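YjbQ family protein (Sulfolobus tokodaii, PDB 1VE0) is of unknown function but binds zinc, belongs to the YjbQ (UPF0047) family and is found as an assembly of three chains. Local coordinates at residues K67-D72 against H87-I92; F8-R13 against T22-E27. All coordinates share one frame; numbering follows the deposited sequence.

Contact 1: residues K67-D72 against H87-I92. With ZN (zinc ion), chain C.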
ATOM      1  N   LYS A  67      13.612  13.112   4.571  1.00 32.11           N
ATOM      2  CA  LYS A  67      14.168  12.844   5.895  1.00 32.49           C
ATOM      3  C   LYS A  67      14.317  11.348   6.137  1.00 31.36           C
ATOM      4  O   LYS A  67      15.294  10.898   6.732  1.00 30.99           O
ATOM      5  CB  LYS A  67      13.278  13.424   6.998  1.00 35.23           C
ATOM      6  CG  LYS A  67      13.201  14.934   7.059  1.00 39.45           C
ATOM      7  CD  LYS A  67      12.442  15.368   8.317  1.00 41.74           C
ATOM      8  CE  LYS A  67      12.390  16.880   8.458  1.00 43.27           C
ATOM      9  NZ  LYS A  67      11.697  17.521   7.311  1.00 44.24           N
ATOM     10  N   LEU A  68      13.337  10.579   5.680  1.00 28.24           N
ATOM     11  CA  LEU A  68      13.360   9.137   5.867  1.00 26.24           C
ATOM     12  C   LEU A  68      14.398   8.448   4.997  1.00 24.65           C
ATOM     13  O   LEU A  68      15.090   7.535   5.447  1.00 23.55           O
ATOM     14  CB  LEU A  68      11.977   8.568   5.575  1.00 26.56           C
ATOM     15  CG  LEU A  68      10.880   9.158   6.463  1.00 28.39           C
ATOM     16  CD1 LEU A  68       9.504   8.764   5.928  1.00 27.79           C
ATOM     17  CD2 LEU A  68      11.081   8.648   7.889  1.00 28.84           C
ATOM     18  N   VAL A  69      14.503   8.885   3.747  1.00 24.32           N
ATOM     19  CA  VAL A  69      15.461   8.303   2.811  1.00 23.61           C
ATOM     20  C   VAL A  69      16.206   9.433   2.086  1.00 25.08           C
ATOM     21  O   VAL A  69      15.875   9.786   0.961  1.00 23.55           O
ATOM     22  CB  VAL A  69      14.744   7.416   1.775  1.00 22.23           C
ATOM     23  CG1 VAL A  69      15.771   6.638   0.958  1.00 23.21           C
ATOM     24  CG2 VAL A  69      13.787   6.464   2.489  1.00 21.16           C
ATOM     25  N   PRO A  70      17.225  10.018   2.740  1.00 26.47           N
ATOM     26  CA  PRO A  70      18.024  11.113   2.175  1.00 27.60           C
ATOM     27  C   PRO A  70      18.580  10.818   0.787  1.00 26.07           C
ATOM     28  O   PRO A  70      19.215   9.787   0.571  1.00 26.01           O
ATOM     29  CB  PRO A  70      19.136  11.287   3.206  1.00 29.33           C
ATOM     30  CG  PRO A  70      18.457  10.933   4.489  1.00 29.69           C
ATOM     31  CD  PRO A  70      17.699   9.677   4.093  1.00 28.17           C
ATOM     32  N   PRO A  71      18.347  11.722  -0.176  1.00 27.66           N
ATOM     33  CA  PRO A  71      18.838  11.546  -1.549  1.00 29.94           C
ATOM     34  C   PRO A  71      20.365  11.448  -1.566  1.00 31.84           C
ATOM     35  O   PRO A  71      20.959  10.860  -2.465  1.00 31.55           O
ATOM     36  CB  PRO A  71      18.361  12.814  -2.256  1.00 29.93           C
ATOM     37  CG  PRO A  71      17.151  13.205  -1.487  1.00 31.31           C
ATOM     38  CD  PRO A  71      17.550  12.954  -0.058  1.00 28.46           C
ATOM     39  N   ASP A  72      20.987  12.039  -0.554  1.00 34.41           N
ATOM     40  CA  ASP A  72      22.440  12.065  -0.429  1.00 37.23           C
ATOM     41  C   ASP A  72      22.908  10.816   0.303  1.00 37.73           C
ATOM     42  O   ASP A  72      24.096  10.659   0.590  1.00 38.34           O
ATOM     43  CB  ASP A  72      22.843  13.305   0.363  1.00 39.42           C
ATOM     44  CG  ASP A  72      21.777  14.386   0.314  1.00 44.27           C
ATOM     45  OD1 ASP A  72      21.974  15.389  -0.412  1.00 45.41           O
ATOM     46  OD2 ASP A  72      20.727  14.216   0.990  1.00 44.12           O
ATOM     47  N   HIS A  87      13.719   5.222  -5.637  1.00 20.29           N
ATOM     48  CA  HIS A  87      13.300   3.829  -5.772  1.00 18.86           C
ATOM     49  C   HIS A  87      12.855   3.278  -4.423  1.00 18.26           C
ATOM     50  O   HIS A  87      11.790   2.665  -4.299  1.00 16.78           O
ATOM     51  CB  HIS A  87      14.459   2.976  -6.302  1.00 19.29           C
ATOM     52  CG  HIS A  87      14.673   3.092  -7.777  1.00 20.01           C
ATOM     53  ND1 HIS A  87      13.822   2.518  -8.699  1.00 18.01           N
ATOM     54  CD2 HIS A  87      15.654   3.694  -8.494  1.00 20.00           C
ATOM     55  CE1 HIS A  87      14.274   2.756  -9.919  1.00 17.68           C
ATOM     56  NE2 HIS A  87      15.382   3.465  -9.822  1.00 18.66           N
ATOM     57  N   VAL A  88      13.683   3.507  -3.411  1.00 17.69           N
ATOM     58  CA  VAL A  88      13.405   3.023  -2.071  1.00 19.63           C
ATOM     59  C   VAL A  88      12.138   3.602  -1.444  1.00 19.13           C
ATOM     60  O   VAL A  88      11.264   2.858  -0.985  1.00 18.50           O
ATOM     61  CB  VAL A  88      14.604   3.305  -1.132  1.00 20.57           C
ATOM     62  CG1 VAL A  88      14.224   3.000   0.315  1.00 20.05           C
ATOM     63  CG2 VAL A  88      15.793   2.463  -1.563  1.00 21.79           C
ATOM     64  N   ILE A  89      12.024   4.923  -1.416  1.00 18.68           N
ATOM     65  CA  ILE A  89      10.840   5.510  -0.799  1.00 19.30           C
ATOM     66  C   ILE A  89       9.568   5.174  -1.593  1.00 18.03           C
ATOM     67  O   ILE A  89       8.510   4.940  -1.005  1.00 17.33           O
ATOM     68  CB  ILE A  89      10.992   7.047  -0.627  1.00 19.69           C
ATOM     69  CG1 ILE A  89       9.864   7.580   0.263  1.00 19.41           C
ATOM     70  CG2 ILE A  89      11.025   7.741  -1.991  1.00 18.38           C
ATOM     71  CD1 ILE A  89       9.869   7.002   1.669  1.00 19.30           C
ATOM     72  N   SER A  90       9.672   5.140  -2.919  1.00 17.83           N
ATOM     73  CA  SER A  90       8.526   4.795  -3.769  1.00 16.41           C
ATOM     74  C   SER A  90       8.061   3.347  -3.550  1.00 17.16           C
ATOM     75  O   SER A  90       6.869   3.050  -3.637  1.00 15.48           O
ATOM     76  CB  SER A  90       8.871   4.972  -5.261  1.00 15.31           C
ATOM     77  OG  SER A  90       8.979   6.348  -5.625  1.00 15.89           O
ATOM     78  N   ALA A  91       9.005   2.440  -3.303  1.00 16.41           N
ATOM     79  CA  ALA A  91       8.658   1.037  -3.085  1.00 19.08           C
ATOM     80  C   ALA A  91       7.900   0.902  -1.772  1.00 17.67           C
ATOM     81  O   ALA A  91       6.925   0.156  -1.672  1.00 19.02           O
ATOM     82  CB  ALA A  91       9.917   0.179  -3.053  1.00 17.53           C
ATOM     83  N   ILE A  92       8.353   1.630  -0.763  1.00 17.72           N
ATOM     84  CA  ILE A  92       7.708   1.583   0.539  1.00 17.55           C
ATOM     85  C   ILE A  92       6.282   2.153   0.495  1.00 17.88           C
ATOM     86  O   ILE A  92       5.333   1.523   0.989  1.00 15.55           O
ATOM     87  CB  ILE A  92       8.562   2.347   1.583  1.00 18.30           C
ATOM     88  CG1 ILE A  92       9.896   1.611   1.755  1.00 19.95           C
ATOM     89  CG2 ILE A  92       7.806   2.449   2.928  1.00 17.79           C
ATOM     90  CD1 ILE A  92      10.943   2.358   2.587  1.00 19.90           C
TER
HETATM   91 ZN    ZN C 136      17.291   4.010 -11.071  0.80 51.16          ZN
HETATM   92  O   HOH W   1      16.966   2.975 -12.896  0.80 44.94           O
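V69 meets V88 and I89 with both of its methyl groups, and this small apolar junction carries the contact. CG1 of V69 lies 4.0 Å from CG1 of V88, while CG2 of V69 lies 4.0 Å from CD1 of I89, the end of the longer chain. With CG1 anti to the backbone N (chi1 -171°), V69 directs its two branches at consecutive residues of helix 84-93. I89 reaches back because its CG1 is likewise anti to N, chi1 -169°, before chi2 turns CD1 toward the valine.

V69 is the first residue past helix 55-68 to leave helical backbone angles, and a beta-branched residue suits that extended conformation. CA of V69 stands 6.5 Å from CA of I89. Around this buried patch the contact thins: CD1 of L68 stays 4.6 Å from CD1 of I89, and CD1 of I92 5.0 Å from CG2 of V69. L68 also packs on I92 of the third subunit, and I92 on L68 of the second. K67 and D72, at the two ends of 67-72, are exposed. Shortened to an alanine here, V69 would lose both methyls, which is likely to open a gap against V88 CG1 and I89 CD1.

H87, next to V88 in sequence, binds the zinc ion through NE2 at 2.3 Å, alongside H77, N83 and a water; its ND1 is hydrogen-bonded to N51 of the second subunit. The chemistry implies a division of labour: apolar packing joins the segments, while H87 serves the metal and the subunit interface.

Contact 2: residues F8-R13 against T22-E27; sequences FTVKTR and TEQVSE
The F8 ring carries Q24 on one face: CB of Q24 stands over its centre, 3.5 Å from the ring centroid and only 10° off the ring normal, a CH-pi contact made by the aliphatic root of a polar side chain. At the edge, in the ring plane, lies CG1 of V10, two residues along the same strand; near that plane too is CG2 of V25, 3.9 Å from F8 CZ. CB of F8 points to the helix, and chi1 62° sets CG between the backbone N and the carbonyl carbon, fixing how the ring lies against Q24.

Strand and helix run antiparallel, at 170°, with their axes 10.0 Å apart, a separation that a large flat side chain can span. V10 points the same way as F8, as alternate strand residues do, and meets the bent end of Q24 by plain contact. V127 and V129 of strand 124-133 and I21 also touch F8, whereas L106 and I114 pack on V25. Glutamine suits the partly exposed margin, offering methylenes to the ring and a polar end beyond them. Within the helix, OG of S26 donates to O of E23 at 2.6 Å, and the same oxygen accepts from N of E27.

The chemistry implies that F8-R13 and T22-E27 meet by CH-pi and apolar packing, while a polar tie to strand 113-118 comes at the helix start, where T22 OG1 is hydrogen-bonded to I114 N.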
ATOM      1  N   PHE A   8      -3.403   8.952 -18.326  1.00 23.66           N
ATOM      2  CA  PHE A   8      -3.226  10.382 -18.537  1.00 22.90           C
ATOM      3  C   PHE A   8      -1.824  10.710 -18.038  1.00 22.91           C
ATOM      4  O   PHE A   8      -1.244   9.933 -17.277  1.00 22.15           O
ATOM      5  CB  PHE A   8      -4.299  11.203 -17.807  1.00 22.37           C
ATOM      6  CG  PHE A   8      -4.291  11.054 -16.304  1.00 21.63           C
ATOM      7  CD1 PHE A   8      -3.411  11.801 -15.521  1.00 21.00           C
ATOM      8  CD2 PHE A   8      -5.195  10.198 -15.672  1.00 20.31           C
ATOM      9  CE1 PHE A   8      -3.431  11.705 -14.126  1.00 20.89           C
ATOM     10  CE2 PHE A   8      -5.227  10.091 -14.271  1.00 18.41           C
ATOM     11  CZ  PHE A   8      -4.343  10.848 -13.498  1.00 19.48           C
ATOM     12  N   THR A   9      -1.259  11.830 -18.485  1.00 24.30           N
ATOM     13  CA  THR A   9       0.090  12.213 -18.068  1.00 24.07           C
ATOM     14  C   THR A   9       0.099  13.530 -17.305  1.00 25.55           C
ATOM     15  O   THR A   9      -0.781  14.366 -17.471  1.00 26.15           O
ATOM     16  CB  THR A   9       1.051  12.388 -19.276  1.00 25.92           C
ATOM     17  OG1 THR A   9       0.566  13.439 -20.119  1.00 24.40           O
ATOM     18  CG2 THR A   9       1.159  11.110 -20.087  1.00 25.56           C
ATOM     19  N   VAL A  10       1.095  13.695 -16.449  1.00 24.86           N
ATOM     20  CA  VAL A  10       1.250  14.919 -15.694  1.00 27.62           C
ATOM     21  C   VAL A  10       2.730  15.225 -15.736  1.00 28.35           C
ATOM     22  O   VAL A  10       3.566  14.322 -15.669  1.00 29.96           O
ATOM     23  CB  VAL A  10       0.792  14.781 -14.222  1.00 28.81           C
ATOM     24  CG1 VAL A  10      -0.702  14.488 -14.166  1.00 30.24           C
ATOM     25  CG2 VAL A  10       1.576  13.685 -13.530  1.00 28.36           C
ATOM     26  N   LYS A  11       3.057  16.499 -15.852  1.00 29.68           N
ATOM     27  CA  LYS A  11       4.443  16.904 -15.921  1.00 30.77           C
ATOM     28  C   LYS A  11       4.919  17.361 -14.554  1.00 29.54           C
ATOM     29  O   LYS A  11       4.381  18.322 -14.005  1.00 29.08           O
ATOM     30  CB  LYS A  11       4.583  18.046 -16.934  1.00 34.69           C
ATOM     31  CG  LYS A  11       5.823  17.969 -17.794  1.00 37.95           C
ATOM     32  CD  LYS A  11       7.082  18.032 -16.964  1.00 41.29           C
ATOM     33  CE  LYS A  11       8.301  17.782 -17.840  1.00 43.75           C
ATOM     34  NZ  LYS A  11       8.231  16.433 -18.473  1.00 46.31           N
ATOM     35  N   THR A  12       5.913  16.678 -13.989  1.00 27.30           N
ATOM     36  CA  THR A  12       6.423  17.104 -12.690  1.00 27.70           C
ATOM     37  C   THR A  12       7.448  18.207 -12.936  1.00 28.54           C
ATOM     38  O   THR A  12       8.208  18.180 -13.905  1.00 28.50           O
ATOM     39  CB  THR A  12       6.984  15.928 -11.859  1.00 24.66           C
ATOM     40  OG1 THR A  12       8.151  15.384 -12.478  1.00 23.46           O
ATOM     41  CG2 THR A  12       5.917  14.828 -11.754  1.00 25.46           C
ATOM     42  N   ARG A  13       7.446  19.187 -12.043  1.00 30.59           N
ATOM     43  CA  ARG A  13       8.260  20.380 -12.195  1.00 32.03           C
ATOM     44  C   ARG A  13       9.562  20.470 -11.440  1.00 31.53           C
ATOM     45  O   ARG A  13      10.258  21.474 -11.551  1.00 31.12           O
ATOM     46  CB  ARG A  13       7.400  21.580 -11.805  1.00 35.56           C
ATOM     47  CG  ARG A  13       5.977  21.498 -12.339  1.00 38.90           C
ATOM     48  CD  ARG A  13       4.995  22.274 -11.467  1.00 41.50           C
ATOM     49  NE  ARG A  13       4.722  21.620 -10.185  1.00 43.26           N
ATOM     50  CZ  ARG A  13       3.788  22.032  -9.327  1.00 45.11           C
ATOM     51  NH1 ARG A  13       3.595  21.394  -8.181  1.00 43.00           N
ATOM     52  NH2 ARG A  13       3.039  23.089  -9.625  1.00 47.08           N
ATOM     53  N   THR A  22      -6.567  14.368  -8.611  1.00 20.47           N
ATOM     54  CA  THR A  22      -7.957  13.965  -8.417  1.00 20.51           C
ATOM     55  C   THR A  22      -8.876  14.233  -9.614  1.00 21.22           C
ATOM     56  O   THR A  22      -9.638  13.359 -10.025  1.00 18.49           O
ATOM     57  CB  THR A  22      -8.566  14.670  -7.199  1.00 20.62           C
ATOM     58  OG1 THR A  22      -7.649  14.608  -6.098  1.00 18.80           O
ATOM     59  CG2 THR A  22      -9.874  13.998  -6.801  1.00 21.76           C
ATOM     60  N   GLU A  23      -8.818  15.437 -10.169  1.00 22.84           N
ATOM     61  CA  GLU A  23      -9.685  15.767 -11.301  1.00 24.05           C
ATOM     62  C   GLU A  23      -9.459  14.852 -12.504  1.00 22.95           C
ATOM     63  O   GLU A  23     -10.425  14.400 -13.140  1.00 22.93           O
ATOM     64  CB  GLU A  23      -9.495  17.235 -11.716  1.00 27.43           C
ATOM     65  CG  GLU A  23      -9.701  18.228 -10.580  1.00 35.58           C
ATOM     66  CD  GLU A  23     -11.092  18.133  -9.957  1.00 41.95           C
ATOM     67  OE1 GLU A  23     -11.272  18.605  -8.807  1.00 44.66           O
ATOM     68  OE2 GLU A  23     -12.011  17.598 -10.622  1.00 43.97           O
ATOM     69  N   GLN A  24      -8.196  14.579 -12.822  1.00 21.24           N
ATOM     70  CA  GLN A  24      -7.883  13.709 -13.952  1.00 22.06           C
ATOM     71  C   GLN A  24      -8.375  12.297 -13.682  1.00 21.79           C
ATOM     72  O   GLN A  24      -8.817  11.602 -14.600  1.00 20.76           O
ATOM     73  CB  GLN A  24      -6.374  13.676 -14.236  1.00 22.73           C
ATOM     74  CG  GLN A  24      -5.764  15.031 -14.596  1.00 25.71           C
ATOM     75  CD  GLN A  24      -5.159  15.739 -13.391  1.00 29.72           C
ATOM     76  OE1 GLN A  24      -5.829  15.969 -12.378  1.00 29.64           O
ATOM     77  NE2 GLN A  24      -3.883  16.087 -13.497  1.00 30.61           N
ATOM     78  N   VAL A  25      -8.301  11.859 -12.428  1.00 20.69           N
ATOM     79  CA  VAL A  25      -8.790  10.523 -12.122  1.00 18.76           C
ATOM     80  C   VAL A  25     -10.320  10.471 -12.224  1.00 20.39           C
ATOM     81  O   VAL A  25     -10.872   9.466 -12.674  1.00 18.98           O
ATOM     82  CB  VAL A  25      -8.357  10.034 -10.709  1.00 17.50           C
ATOM     83  CG1 VAL A  25      -8.997   8.679 -10.421  1.00 15.14           C
ATOM     84  CG2 VAL A  25      -6.841   9.876 -10.648  1.00 14.12           C
ATOM     85  N   SER A  26     -11.012  11.539 -11.820  1.00 20.11           N
ATOM     86  CA  SER A  26     -12.473  11.516 -11.906  1.00 22.52           C
ATOM     87  C   SER A  26     -12.921  11.392 -13.361  1.00 22.33           C
ATOM     88  O   SER A  26     -13.949  10.782 -13.651  1.00 22.19           O
ATOM     89  CB  SER A  26     -13.101  12.758 -11.240  1.00 23.70           C
ATOM     90  OG  SER A  26     -12.665  13.957 -11.847  1.00 30.88           O
ATOM     91  N   GLU A  27     -12.149  11.950 -14.291  1.00 23.51           N
ATOM     92  CA  GLU A  27     -12.499  11.834 -15.706  1.00 23.56           C
ATOM     93  C   GLU A  27     -12.214  10.416 -16.202  1.00 23.22           C
ATOM     94  O   GLU A  27     -13.001   9.835 -16.957  1.00 21.76           O
ATOM     95  CB  GLU A  27     -11.687  12.830 -16.552  1.00 27.11           C
ATOM     96  CG  GLU A  27     -12.028  14.272 -16.284  1.00 30.81           C
ATOM     97  CD  GLU A  27     -13.451  14.613 -16.687  1.00 35.98           C
ATOM     98  OE1 GLU A  27     -13.990  15.620 -16.176  1.00 38.88           O
ATOM     99  OE2 GLU A  27     -14.031  13.883 -17.523  1.00 37.17           O
TER

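Contacts 1 and 2 lie on opposite sides of the chain's centre, about 23 Å between their own centres, and share no element. Contact 1 is a helix-to-helix junction near the zinc site, with other subunits packing close by; contact 2 lies within one chain, where a short helix covers the outermost strand of the larger sheet and no other chain touches either segment. The residues meeting in contact 1 are all buried, although it lies farther from the chain's centre, whereas contact 2 is partly buried. This matches their chemistry: purely aliphatic at the subunit boundary, but admitting a glutamine against an aromatic ring at the sheet edge.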